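Local coordinates for RahU protein (PDB 6ZC2) that interacts with ceramide phosphorylethanolamine in membranes and, like other aegerolysins, probably binds glycolipid-type headgroups, at residues A4-V9 / K31-T36; A8-V13 / G55-I60; G21-T26 / S49-A54; F76-G81 / L130-F135. All blocks are in the same frame, centred on the assembly; numbering follows the deposited sequence.

Contact 1 of 4, residues A4-V9 / K31-T36; sequences AEWIAV and KFYRYT. With EDO (1,2-ethanediol), chain K; EDO (1,2-ethanediol), chain C.
A8 and Y35 mark the closest backbone approach, with their CA atoms 7.3 Å apart; W6 and K31 stand wider still, so the two segments are not paired as neighbouring strands and touch through side chains. Three aromatic groups do most of this. The Y35 ring lies over the methyl of A8, whose CB sits 3.6 Å from the ring centroid and 20° off the normal, a CH-pi contact made over the face. T36 CG2 lies over the opposite face, so a methyl meets each side of the ring. With its CG anti to the backbone N (chi1 -161°), Y35 also brings CE1 to 3.8 Å from CZ3 of the W6 indole. Y33 reaches the same indole by its end: OH comes within 3.6 Å of W6 CE3. An ethanediol molecule, probably from the crystallisation liquor, lies over one indole face and shares a 2.9 Å hydrogen bond between its O2 and Y33 OH, an example of a small diol settling among aromatic residues. Y35 OH is hydrogen-bonded to E127. Strand 58-63 runs between strands 6-13 and 29-34 in the mixed sheet, and its W59 is a further neighbour of Y35, stacked with it, while A61 and C63 touch Y33.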
loop_
_atom_site.group_PDB
_atom_site.type_symbol
_atom_site.label_atom_id
_atom_site.label_comp_id
_atom_site.label_asym_id
_atom_site.label_seq_id
_atom_site.Cartn_x
_atom_site.Cartn_y
_atom_site.Cartn_z
ATOM N N ALA A 4 11.394 -6.598 -10.927
ATOM C CA ALA A 4 11.693 -7.500 -9.817
ATOM C C ALA A 4 11.539 -6.838 -8.452
ATOM O O ALA A 4 11.426 -7.546 -7.443
ATOM C CB ALA A 4 13.096 -8.092 -9.970
ATOM N N GLU A 5 11.549 -5.508 -8.387
ATOM C CA GLU A 5 11.248 -4.793 -7.150
ATOM C C GLU A 5 9.758 -4.466 -7.163
ATOM O O GLU A 5 9.306 -3.674 -7.993
ATOM C CB GLU A 5 12.088 -3.519 -7.060
ATOM C CG GLU A 5 13.594 -3.775 -6.927
ATOM C CD GLU A 5 14.273 -4.070 -8.257
ATOM O OE1 GLU A 5 13.942 -3.386 -9.249
ATOM O OE2 GLU A 5 15.141 -4.971 -8.307
ATOM N N TRP A 6 8.991 -5.089 -6.265
ATOM C CA TRP A 6 7.547 -4.892 -6.254
ATOM C C TRP A 6 6.982 -5.122 -4.857
ATOM O O TRP A 6 7.559 -5.848 -4.036
ATOM C CB TRP A 6 6.833 -5.791 -7.281
ATOM C CG TRP A 6 6.916 -7.278 -6.982
ATOM C CD1 TRP A 6 7.950 -8.120 -7.298
ATOM C CD2 TRP A 6 5.930 -8.092 -6.320
ATOM N NE1 TRP A 6 7.675 -9.396 -6.872
ATOM C CE2 TRP A 6 6.447 -9.406 -6.264
ATOM C CE3 TRP A 6 4.670 -7.839 -5.767
ATOM C CZ2 TRP A 6 5.742 -10.464 -5.687
ATOM C CZ3 TRP A 6 3.973 -8.893 -5.187
ATOM C CH2 TRP A 6 4.510 -10.192 -5.158
ATOM N N ILE A 7 5.826 -4.487 -4.616
ATOM C CA ILE A 7 5.000 -4.675 -3.429
ATOM C C ILE A 7 3.553 -4.784 -3.897
ATOM O O ILE A 7 3.156 -4.168 -4.889
ATOM C CB ILE A 7 5.170 -3.495 -2.429
ATOM C CG1 ILE A 7 4.424 -3.761 -1.108
ATOM C CG2 ILE A 7 4.710 -2.174 -3.062
ATOM C CD1 ILE A 7 4.633 -2.692 -0.048
ATOM N N ALA A 8 2.755 -5.575 -3.181
ATOM C CA ALA A 8 1.314 -5.610 -3.402
ATOM C C ALA A 8 0.650 -5.601 -2.034
ATOM O O ALA A 8 0.903 -6.494 -1.219
ATOM C CB ALA A 8 0.900 -6.838 -4.223
ATOM N N VAL A 9 -0.180 -4.587 -1.779
ATOM C CA VAL A 9 -0.803 -4.373 -0.476
ATOM C C VAL A 9 -2.266 -4.790 -0.554
ATOM O O VAL A 9 -3.050 -4.193 -1.304
ATOM C CB VAL A 9 -0.673 -2.910 -0.025
ATOM C CG1 VAL A 9 -1.197 -2.754 1.390
ATOM C CG2 VAL A 9 0.779 -2.434 -0.148
ATOM N N LYS A 31 5.931 2.610 -10.547
ATOM C CA LYS A 31 4.596 2.800 -11.097
ATOM C C LYS A 31 3.603 1.955 -10.306
ATOM O O LYS A 31 3.985 0.997 -9.626
ATOM C CB LYS A 31 4.544 2.421 -12.578
ATOM C CG LYS A 31 4.672 0.968 -12.854
ATOM C CD LYS A 31 4.768 0.792 -14.347
ATOM C CE LYS A 31 4.716 -0.656 -14.706
ATOM N NZ LYS A 31 4.745 -0.900 -16.184
ATOM N N PHE A 32 2.321 2.302 -10.411
ATOM C CA PHE A 32 1.255 1.441 -9.917
ATOM C C PHE A 32 0.798 0.539 -11.064
ATOM O O PHE A 32 0.851 0.925 -12.237
ATOM C CB PHE A 32 0.063 2.270 -9.421
ATOM C CG PHE A 32 0.301 2.984 -8.114
ATOM C CD1 PHE A 32 0.451 2.273 -6.929
ATOM C CD2 PHE A 32 0.340 4.375 -8.066
ATOM C CE1 PHE A 32 0.647 2.940 -5.721
ATOM C CE2 PHE A 32 0.533 5.046 -6.859
ATOM C CZ PHE A 32 0.687 4.328 -5.688
ATOM N N TYR A 33 0.341 -0.671 -10.724
ATOM C CA TYR A 33 -0.138 -1.600 -11.737
ATOM C C TYR A 33 -1.334 -2.388 -11.220
ATOM O O TYR A 33 -1.549 -2.515 -10.015
ATOM C CB TYR A 33 0.969 -2.528 -12.233
ATOM C CG TYR A 33 1.501 -3.560 -11.262
ATOM C CD1 TYR A 33 2.525 -3.251 -10.374
ATOM C CD2 TYR A 33 1.029 -4.869 -11.285
ATOM C CE1 TYR A 33 3.055 -4.220 -9.522
ATOM C CE2 TYR A 33 1.559 -5.847 -10.445
ATOM C CZ TYR A 33 2.571 -5.516 -9.568
ATOM O OH TYR A 33 3.118 -6.472 -8.737
ATOM N N ARG A 34 -2.105 -2.938 -12.159
ATOM C CA ARG A 34 -3.289 -3.732 -11.832
ATOM C C ARG A 34 -2.829 -5.144 -11.486
ATOM O O ARG A 34 -2.537 -5.947 -12.377
ATOM C CB ARG A 34 -4.267 -3.726 -13.003
ATOM C CG ARG A 34 -5.642 -4.270 -12.663
ATOM C CD ARG A 34 -6.503 -4.487 -13.909
ATOM N NE ARG A 34 -6.643 -3.274 -14.713
ATOM C CZ ARG A 34 -7.556 -2.331 -14.497
ATOM N NH1 ARG A 34 -8.416 -2.453 -13.496
ATOM N NH2 ARG A 34 -7.608 -1.263 -15.281
ATOM N N TYR A 35 -2.750 -5.442 -10.186
ATOM C CA TYR A 35 -2.225 -6.727 -9.725
ATOM C C TYR A 35 -2.988 -7.851 -10.427
ATOM O O TYR A 35 -4.219 -7.826 -10.466
ATOM C CB TYR A 35 -2.430 -6.802 -8.203
ATOM C CG TYR A 35 -1.563 -7.820 -7.481
ATOM C CD1 TYR A 35 -0.184 -7.849 -7.666
ATOM C CD2 TYR A 35 -2.124 -8.733 -6.586
ATOM C CE1 TYR A 35 0.614 -8.776 -7.015
ATOM C CE2 TYR A 35 -1.328 -9.667 -5.921
ATOM C CZ TYR A 35 0.044 -9.678 -6.142
ATOM O OH TYR A 35 0.862 -10.592 -5.508
ATOM N N THR A 36 -2.283 -8.824 -11.025
ATOM C CA THR A 36 -0.863 -9.127 -10.889
ATOM C C THR A 36 -0.017 -8.772 -12.128
ATOM O O THR A 36 1.121 -9.224 -12.241
ATOM C CB THR A 36 -0.686 -10.656 -10.662
ATOM O OG1 THR A 36 -1.326 -11.370 -11.729
ATOM C CG2 THR A 36 -1.300 -11.101 -9.334
HETATM C C1 EDO K . 3.595 -11.187 -9.147
HETATM O O1 EDO K . 2.352 -11.741 -9.597
HETATM C C2 EDO K . 3.474 -9.685 -8.907
HETATM O O2 EDO K . 2.747 -9.040 -9.962
HETATM C C1 EDO C . -4.928 -0.557 -8.239
HETATM O O1 EDO C . -5.156 -1.469 -9.323
HETATM C C2 EDO C . -3.445 -0.229 -8.184
HETATM O O2 EDO C . -2.694 -1.404 -7.873
#

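Contact 2 of 4, residues A8-V13 / G55-I60; sequences AVKVVV and GSPQWI. With EDO (1,2-ethanediol), chain G.
W59 and K10 face each other as a non-hydrogen-bonded antiparallel pair, and the lysine is draped over the indole. K10 CB stands 3.5 Å from the centroid of the six-membered ring, only 7° off its normal, a clear CH-pi contact. Fully stretched from chi1 (-178°) onward, the lysine then carries CD across the same ring and CE to 3.7 Å from P57 CB, where lysine and proline run side by side. The contact thus shows how a lysine's methylenes can serve as apolar surface. The indole edge meets the carbonyl of A8, with W59 CZ3 3.5 Å from A8 O. I60 takes the other face of the sheet, its CD1 at 4.0 Å from V11 CG2, and its backbone closes a hydrogen-bonded pair with V9: V9 N to I60 O measures 2.8 Å and I60 N to V9 O 2.9 Å. V11 N to Q58 O continues the ladder; beyond it a water bridges V13 O and G55 N. In the mixed sheet strand 6-13 has strand 126-134 along its other edge, from which E127 touches W59, and I60 turns inward against I22 of strand 19-27 in the second sheet.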
loop_
_atom_site.group_PDB
_atom_site.type_symbol
_atom_site.label_atom_id
_atom_site.label_comp_id
_atom_site.label_asym_id
_atom_site.label_seq_id
_atom_site.Cartn_x
_atom_site.Cartn_y
_atom_site.Cartn_z
ATOM N N ALA A 8 2.755 -5.575 -3.181
ATOM C CA ALA A 8 1.314 -5.610 -3.402
ATOM C C ALA A 8 0.650 -5.601 -2.034
ATOM O O ALA A 8 0.903 -6.494 -1.219
ATOM C CB ALA A 8 0.900 -6.838 -4.223
ATOM N N VAL A 9 -0.180 -4.587 -1.779
ATOM C CA VAL A 9 -0.803 -4.373 -0.476
ATOM C C VAL A 9 -2.266 -4.790 -0.554
ATOM O O VAL A 9 -3.050 -4.193 -1.304
ATOM C CB VAL A 9 -0.673 -2.910 -0.025
ATOM C CG1 VAL A 9 -1.197 -2.754 1.390
ATOM C CG2 VAL A 9 0.779 -2.434 -0.148
ATOM N N LYS A 10 -2.642 -5.803 0.230
ATOM C CA LYS A 10 -4.029 -6.261 0.316
ATOM C C LYS A 10 -4.735 -5.417 1.373
ATOM O O LYS A 10 -4.409 -5.508 2.561
ATOM C CB LYS A 10 -4.075 -7.742 0.687
ATOM C CG LYS A 10 -5.483 -8.313 0.755
ATOM C CD LYS A 10 -5.479 -9.785 1.158
ATOM C CE LYS A 10 -6.893 -10.290 1.402
ATOM N NZ LYS A 10 -6.951 -11.786 1.449
ATOM N N VAL A 11 -5.686 -4.587 0.951
ATOM C CA VAL A 11 -6.410 -3.691 1.852
ATOM C C VAL A 11 -7.643 -4.426 2.375
ATOM O O VAL A 11 -8.578 -4.708 1.616
ATOM C CB VAL A 11 -6.788 -2.379 1.151
ATOM C CG1 VAL A 11 -7.547 -1.464 2.100
ATOM C CG2 VAL A 11 -5.536 -1.693 0.613
ATOM N N VAL A 12 -7.631 -4.749 3.669
ATOM C CA VAL A 12 -8.694 -5.495 4.343
ATOM C C VAL A 12 -9.422 -4.526 5.271
ATOM O O VAL A 12 -8.852 -4.042 6.256
ATOM C CB VAL A 12 -8.134 -6.698 5.121
ATOM C CG1 VAL A 12 -9.250 -7.422 5.876
ATOM C CG2 VAL A 12 -7.388 -7.650 4.178
ATOM N N VAL A 13 -10.684 -4.241 4.966
ATOM C CA VAL A 13 -11.491 -3.283 5.718
ATOM C C VAL A 13 -12.382 -4.045 6.689
ATOM O O VAL A 13 -13.136 -4.941 6.287
ATOM C CB VAL A 13 -12.335 -2.417 4.767
ATOM C CG1 VAL A 13 -13.258 -1.477 5.545
ATOM C CG2 VAL A 13 -11.424 -1.638 3.800
ATOM N N GLY A 55 -15.289 -6.944 3.604
ATOM C CA GLY A 55 -15.612 -8.239 3.048
ATOM C C GLY A 55 -15.070 -8.493 1.658
ATOM O O GLY A 55 -15.029 -9.658 1.231
ATOM N N SER A 56 -14.622 -7.449 0.947
ATOM C CA SER A 56 -14.132 -7.567 -0.427
ATOM C C SER A 56 -12.789 -6.857 -0.571
ATOM O O SER A 56 -12.714 -5.774 -1.168
ATOM C CB SER A 56 -15.145 -6.978 -1.414
ATOM O OG SER A 56 -16.334 -7.744 -1.475
ATOM N N PRO A 57 -11.704 -7.442 -0.059
ATOM C CA PRO A 57 -10.394 -6.783 -0.162
ATOM C C PRO A 57 -10.001 -6.475 -1.600
ATOM O O PRO A 57 -10.344 -7.205 -2.535
ATOM C CB PRO A 57 -9.431 -7.803 0.458
ATOM C CG PRO A 57 -10.281 -8.561 1.418
ATOM C CD PRO A 57 -11.651 -8.653 0.780
ATOM N N GLN A 58 -9.264 -5.371 -1.760
ATOM C CA GLN A 58 -8.665 -4.976 -3.027
ATOM C C GLN A 58 -7.170 -4.773 -2.819
ATOM O O GLN A 58 -6.715 -4.514 -1.704
ATOM C CB GLN A 58 -9.300 -3.687 -3.580
ATOM C CG GLN A 58 -10.746 -3.844 -4.018
ATOM C CD GLN A 58 -11.335 -2.547 -4.526
ATOM O OE1 GLN A 58 -10.762 -1.895 -5.402
ATOM N NE2 GLN A 58 -12.471 -2.151 -3.969
ATOM N N TRP A 59 -6.406 -4.869 -3.908
ATOM C CA TRP A 59 -4.951 -4.793 -3.858
ATOM C C TRP A 59 -4.429 -3.523 -4.527
ATOM O O TRP A 59 -4.891 -3.139 -5.606
ATOM C CB TRP A 59 -4.335 -6.007 -4.555
ATOM C CG TRP A 59 -4.569 -7.312 -3.856
ATOM C CD1 TRP A 59 -5.731 -8.040 -3.827
ATOM C CD2 TRP A 59 -3.610 -8.055 -3.095
ATOM N NE1 TRP A 59 -5.550 -9.189 -3.097
ATOM C CE2 TRP A 59 -4.257 -9.225 -2.641
ATOM C CE3 TRP A 59 -2.266 -7.846 -2.754
ATOM C CZ2 TRP A 59 -3.599 -10.196 -1.878
ATOM C CZ3 TRP A 59 -1.618 -8.803 -1.987
ATOM C CH2 TRP A 59 -2.285 -9.967 -1.560
ATOM N N ILE A 60 -3.448 -2.888 -3.885
ATOM C CA ILE A 60 -2.694 -1.771 -4.454
ATOM C C ILE A 60 -1.272 -2.267 -4.676
ATOM O O ILE A 60 -0.576 -2.617 -3.714
ATOM C CB ILE A 60 -2.717 -0.554 -3.520
ATOM C CG1 ILE A 60 -4.160 -0.078 -3.325
ATOM C CG2 ILE A 60 -1.850 0.564 -4.074
ATOM C CD1 ILE A 60 -4.329 0.914 -2.212
HETATM C C1 EDO G . -8.092 -7.778 -6.822
HETATM O O1 EDO G . -6.712 -7.667 -7.195
HETATM C C2 EDO G . -8.774 -6.428 -7.007
HETATM O O2 EDO G . -8.091 -5.440 -6.225
HETATM O O HOH W 1 -12.585 -7.123 4.395
#

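Contact 3 of 4, residues G21-T26 / S49-A54; sequences GIRNAT and SMNVQA. With EDO (1,2-ethanediol), chain H.
R23 and N51 meet edge to edge and nearly coplanar, the guanidinium and amide planes lying 28° apart. R23 NH2 points at N51 OD1 over 2.7 Å, in both the amide carbonyl plane and the guanidinium plane and on an oxygen lone pair. NH1 is placed less ideally: it donates to M50 O at 2.9 Å and to I22 O at 2.8 Å, standing well above both carbonyl planes. The bend at chi2 (-69°) folds the arginine back over its own strand, so that G21 CA lies against one face of the guanidinium. M50 O is gripped twice, by R23 NH1 and by I22 N at 2.9 Å, and the positive charge of R23, which faces both oxygens, probably eases the 3.1 Å approach of M50 O to N51 OD1, another acceptor. On the inner side I22 and M50 point the same way, side by side, with I22 CG1 4.0 Å from M50 CB and 4.1 Å from V52 CG2. The case illustrates how one arginine can serve three carbonyl oxygens where an edge strand begins. Strand 51-53 borders the antiparallel sheet beside strand 19-27; strand 72-80 flanks the latter's other edge, while V52 reaches V11 and V13 of the opposing sheet.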
loop_
_atom_site.group_PDB
_atom_site.type_symbol
_atom_site.label_atom_id
_atom_site.label_comp_id
_atom_site.label_asym_id
_atom_site.label_seq_id
_atom_site.Cartn_x
_atom_site.Cartn_y
_atom_site.Cartn_z
ATOM N N GLY A 21 -11.780 4.953 1.867
ATOM C CA GLY A 21 -11.307 5.651 0.683
ATOM C C GLY A 21 -9.791 5.664 0.631
ATOM O O GLY A 21 -9.131 6.044 1.603
ATOM N N ILE A 22 -9.237 5.235 -0.504
ATOM C CA ILE A 22 -7.805 5.334 -0.776
ATOM C C ILE A 22 -7.581 6.672 -1.467
ATOM O O ILE A 22 -8.140 6.916 -2.540
ATOM C CB ILE A 22 -7.329 4.183 -1.680
ATOM C CG1 ILE A 22 -7.730 2.815 -1.106
ATOM C CG2 ILE A 22 -5.820 4.297 -1.938
ATOM C CD1 ILE A 22 -7.091 2.479 0.228
ATOM N N ARG A 23 -6.781 7.550 -0.855
ATOM C CA ARG A 23 -6.588 8.903 -1.368
ATOM C C ARG A 23 -5.107 9.258 -1.330
ATOM O O ARG A 23 -4.316 8.636 -0.616
ATOM C CB ARG A 23 -7.374 9.956 -0.548
ATOM C CG ARG A 23 -8.870 9.670 -0.381
ATOM C CD ARG A 23 -9.651 9.799 -1.697
ATOM N NE ARG A 23 -11.049 9.421 -1.502
ATOM C CZ ARG A 23 -11.617 8.277 -1.902
ATOM N NH1 ARG A 23 -10.953 7.350 -2.601
ATOM N NH2 ARG A 23 -12.890 8.070 -1.604
ATOM N N ASN A 24 -4.737 10.294 -2.089
ATOM C CA ASN A 24 -3.435 10.937 -1.926
ATOM C C ASN A 24 -2.275 9.986 -2.224
ATOM O O ASN A 24 -1.222 10.048 -1.587
ATOM C CB ASN A 24 -3.289 11.545 -0.532
ATOM C CG ASN A 24 -4.444 12.455 -0.166
ATOM O OD1 ASN A 24 -5.131 12.996 -1.036
ATOM N ND2 ASN A 24 -4.652 12.652 1.131
ATOM N N ALA A 25 -2.460 9.101 -3.198
ATOM C CA ALA A 25 -1.392 8.177 -3.559
ATOM C C ALA A 25 -0.258 8.939 -4.235
ATOM O O ALA A 25 -0.493 9.871 -5.006
ATOM C CB ALA A 25 -1.927 7.088 -4.485
ATOM N N THR A 26 0.980 8.564 -3.918
ATOM C CA THR A 26 2.149 9.226 -4.481
ATOM C C THR A 26 3.258 8.202 -4.668
ATOM O O THR A 26 3.341 7.207 -3.942
ATOM C CB THR A 26 2.695 10.372 -3.608
ATOM O OG1 THR A 26 3.174 9.847 -2.365
ATOM C CG2 THR A 26 1.646 11.459 -3.347
ATOM N N SER A 49 -8.708 7.141 -6.234
ATOM C CA SER A 49 -10.157 7.151 -6.350
ATOM C C SER A 49 -10.793 5.867 -5.828
ATOM O O SER A 49 -12.025 5.747 -5.847
ATOM C CB SER A 49 -10.567 7.382 -7.811
ATOM O OG SER A 49 -9.984 8.574 -8.321
ATOM N N MET A 50 -9.988 4.902 -5.375
ATOM C CA MET A 50 -10.507 3.606 -4.949
ATOM C C MET A 50 -11.286 3.712 -3.638
ATOM O O MET A 50 -10.870 4.405 -2.705
ATOM C CB MET A 50 -9.353 2.623 -4.724
ATOM C CG MET A 50 -8.551 2.270 -5.954
ATOM S SD MET A 50 -7.064 1.308 -5.574
ATOM C CE MET A 50 -7.766 -0.259 -5.084
ATOM N N ASN A 51 -12.412 2.991 -3.564
ATOM C CA ASN A 51 -13.150 2.769 -2.323
ATOM C C ASN A 51 -13.179 1.266 -2.075
ATOM O O ASN A 51 -13.625 0.503 -2.942
ATOM C CB ASN A 51 -14.588 3.293 -2.432
ATOM C CG ASN A 51 -14.689 4.801 -2.270
ATOM O OD1 ASN A 51 -13.697 5.499 -2.133
ATOM N ND2 ASN A 51 -15.911 5.302 -2.256
ATOM N N VAL A 52 -12.695 0.837 -0.910
ATOM C CA VAL A 52 -12.598 -0.580 -0.564
ATOM C C VAL A 52 -13.672 -0.901 0.474
ATOM O O VAL A 52 -13.793 -0.201 1.490
ATOM C CB VAL A 52 -11.188 -0.945 -0.061
ATOM C CG1 VAL A 52 -11.080 -2.456 0.178
ATOM C CG2 VAL A 52 -10.123 -0.487 -1.056
ATOM N N GLN A 53 -14.451 -1.959 0.219
ATOM C CA GLN A 53 -15.579 -2.344 1.061
ATOM C C GLN A 53 -15.223 -3.513 1.973
ATOM O O GLN A 53 -14.526 -4.451 1.566
ATOM C CB GLN A 53 -16.787 -2.755 0.210
ATOM C CG GLN A 53 -17.115 -1.790 -0.912
ATOM C CD GLN A 53 -17.506 -0.412 -0.412
ATOM O OE1 GLN A 53 -17.958 -0.252 0.727
ATOM N NE2 GLN A 53 -17.329 0.597 -1.262
ATOM N N ALA A 54 -15.737 -3.467 3.201
ATOM C CA ALA A 54 -15.590 -4.593 4.117
ATOM C C ALA A 54 -16.087 -5.879 3.472
ATOM O O ALA A 54 -17.169 -5.913 2.877
ATOM C CB ALA A 54 -16.379 -4.321 5.397
HETATM C C1 EDO H . -12.392 0.816 -5.904
HETATM O O1 EDO H . -13.389 1.835 -6.083
HETATM C C2 EDO H . -11.745 0.496 -7.244
HETATM O O2 EDO H . -12.438 -0.593 -7.864
#

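Contact 4 of 4, residues F76-G81 / L130-F135; sequences FDCYDG and LTLGRF
C78 and L132 form the tight centre of this contact, SG lying 3.9 Å from CD1, in a purely apolar meeting of two inward-facing side chains. L130 CD2 extends the patch, reaching C78 SG and also F76, whose ring atom CZ is 4.3 Å away. F76 leaves its strand to the side, and it is the far end of its ring that comes up to the leucine. Toward the outer end the packing opens. A chi1 of 172° sets the D80 carboxylate opposite its own backbone N and out toward R134. D80 OD2 and R134 NH2 are nevertheless 4.1 Å apart, the two side chains crossing at about a right angle, and the oxygen lies well out of the guanidinium plane; the opposite charges may attract, yet no N-H is aimed and no salt bridge forms. D80 OD2 is instead hydrogen-bonded to Y111. The axes of strands 76-80 and 130-134 come no closer than 9.9 Å and cross at -32°, a textbook example of two sheets packed face to face in a beta-sandwich, here that of an aegerolysin.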
loop_
_atom_site.group_PDB
_atom_site.type_symbol
_atom_site.label_atom_id
_atom_site.label_comp_id
_atom_site.label_asym_id
_atom_site.label_seq_id
_atom_site.Cartn_x
_atom_site.Cartn_y
_atom_site.Cartn_z
ATOM N N PHE A 76 0.172 5.841 0.219
ATOM C CA PHE A 76 -1.228 6.207 0.029
ATOM C C PHE A 76 -1.869 6.433 1.396
ATOM O O PHE A 76 -1.426 5.876 2.406
ATOM C CB PHE A 76 -2.033 5.192 -0.813
ATOM C CG PHE A 76 -2.090 3.800 -0.229
ATOM C CD1 PHE A 76 -3.059 3.449 0.712
ATOM C CD2 PHE A 76 -1.181 2.830 -0.640
ATOM C CE1 PHE A 76 -3.102 2.159 1.245
ATOM C CE2 PHE A 76 -1.218 1.550 -0.112
ATOM C CZ PHE A 76 -2.180 1.211 0.828
ATOM N N ASP A 77 -2.917 7.256 1.422
ATOM C CA ASP A 77 -3.675 7.518 2.639
ATOM C C ASP A 77 -4.964 6.696 2.649
ATOM O O ASP A 77 -5.529 6.365 1.599
ATOM C CB ASP A 77 -4.028 9.006 2.781
ATOM C CG ASP A 77 -2.824 9.886 3.053
ATOM O OD1 ASP A 77 -1.723 9.352 3.311
ATOM O OD2 ASP A 77 -2.987 11.126 2.980
ATOM N N CYS A 78 -5.430 6.384 3.862
ATOM C CA CYS A 78 -6.706 5.717 4.090
ATOM C C CYS A 78 -7.630 6.668 4.840
ATOM O O CYS A 78 -7.225 7.254 5.856
ATOM C CB CYS A 78 -6.500 4.441 4.922
ATOM S SG CYS A 78 -5.496 3.184 4.099
ATOM N N TYR A 79 -8.868 6.810 4.344
ATOM C CA TYR A 79 -9.874 7.695 4.926
ATOM C C TYR A 79 -11.162 6.940 5.260
ATOM O O TYR A 79 -11.596 6.056 4.514
ATOM C CB TYR A 79 -10.207 8.862 3.960
ATOM C CG TYR A 79 -9.269 10.038 4.106
ATOM C CD1 TYR A 79 -8.018 10.056 3.497
ATOM C CD2 TYR A 79 -9.622 11.121 4.895
ATOM C CE1 TYR A 79 -7.153 11.128 3.664
ATOM C CE2 TYR A 79 -8.766 12.196 5.077
ATOM C CZ TYR A 79 -7.537 12.199 4.456
ATOM O OH TYR A 79 -6.692 13.266 4.641
ATOM N N ASP A 80 -11.780 7.314 6.385
ATOM C CA ASP A 80 -13.122 6.876 6.779
ATOM C C ASP A 80 -14.028 8.084 6.548
ATOM O O ASP A 80 -14.110 8.979 7.395
ATOM C CB ASP A 80 -13.103 6.475 8.251
ATOM C CG ASP A 80 -14.489 6.194 8.815
ATOM O OD1 ASP A 80 -15.450 6.009 8.035
ATOM O OD2 ASP A 80 -14.618 6.150 10.060
ATOM N N GLY A 81 -14.680 8.140 5.391
ATOM C CA GLY A 81 -15.371 9.374 5.038
ATOM C C GLY A 81 -14.392 10.539 4.999
ATOM O O GLY A 81 -13.322 10.450 4.386
ATOM N N LEU A 130 -2.821 -5.434 4.902
ATOM C CA LEU A 130 -3.082 -4.265 5.742
ATOM C C LEU A 130 -4.518 -4.373 6.253
ATOM O O LEU A 130 -5.469 -4.215 5.482
ATOM C CB LEU A 130 -2.891 -2.976 4.933
ATOM C CG LEU A 130 -3.246 -1.662 5.629
ATOM C CD1 LEU A 130 -2.379 -1.433 6.865
ATOM C CD2 LEU A 130 -3.122 -0.497 4.653
ATOM N N THR A 131 -4.683 -4.665 7.543
ATOM C CA THR A 131 -6.006 -4.871 8.129
ATOM C C THR A 131 -6.403 -3.637 8.939
ATOM O O THR A 131 -5.735 -3.289 9.924
ATOM C CB THR A 131 -6.025 -6.144 8.981
ATOM O OG1 THR A 131 -5.658 -7.267 8.164
ATOM C CG2 THR A 131 -7.409 -6.387 9.554
ATOM N N LEU A 132 -7.487 -2.978 8.519
ATOM C CA LEU A 132 -7.879 -1.658 9.009
ATOM C C LEU A 132 -9.153 -1.742 9.838
ATOM O O LEU A 132 -10.154 -2.312 9.385
ATOM C CB LEU A 132 -8.136 -0.723 7.823
ATOM C CG LEU A 132 -6.945 -0.436 6.914
ATOM C CD1 LEU A 132 -7.395 0.138 5.564
ATOM C CD2 LEU A 132 -5.971 0.516 7.591
ATOM N N GLY A 133 -9.134 -1.119 11.020
ATOM C CA GLY A 133 -10.311 -1.069 11.866
ATOM C C GLY A 133 -10.412 0.214 12.669
ATOM O O GLY A 133 -9.478 1.024 12.726
ATOM N N ARG A 134 -11.586 0.389 13.282
ATOM C CA ARG A 134 -11.884 1.506 14.169
ATOM C C ARG A 134 -11.889 0.996 15.606
ATOM O O ARG A 134 -12.457 -0.062 15.892
ATOM C CB ARG A 134 -13.256 2.101 13.827
ATOM C CG ARG A 134 -13.805 3.094 14.847
ATOM C CD ARG A 134 -13.569 4.534 14.411
ATOM N NE ARG A 134 -14.217 5.506 15.291
ATOM C CZ ARG A 134 -15.386 6.089 15.039
ATOM N NH1 ARG A 134 -15.892 6.963 15.901
ATOM N NH2 ARG A 134 -16.051 5.802 13.927
ATOM N N PHE A 135 -11.261 1.753 16.513
ATOM C CA PHE A 135 -10.987 1.272 17.862
ATOM C C PHE A 135 -11.326 2.310 18.923
ATOM O O PHE A 135 -11.362 3.517 18.663
ATOM C CB PHE A 135 -9.503 0.861 17.994
ATOM C CG PHE A 135 -9.152 -0.345 17.176
ATOM C CD1 PHE A 135 -8.850 -0.228 15.821
ATOM C CD2 PHE A 135 -9.191 -1.610 17.743
ATOM C CE1 PHE A 135 -8.574 -1.346 15.060
ATOM C CE2 PHE A 135 -8.915 -2.730 16.983
ATOM C CZ PHE A 135 -8.611 -2.597 15.638
#

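Overall arrangement
Taken together, the four contacts show a beta-sandwich from complementary sides. Contact 2 knits neighbouring strands of the mixed sheet by backbone bonds, and contact 1 spans that sheet one strand further, through aromatic side chains on its outer face; both draw on strand 6-13 and share A8 and V9. Contact 3 belongs to the edge of the other sheet and relies on an arginine's polar bonds. Contact 4 crosses the interior between the sheets and is almost wholly apolar. F76 links it to its neighbours, touching I60, I22 and V9. Chemistry follows place: methyls and sulfur in the core of contact 4, with charge at its outer end; aromatic rings in contact 1, largely buried despite its outer face; mixed surfaces in the partly buried contacts 2 and 3.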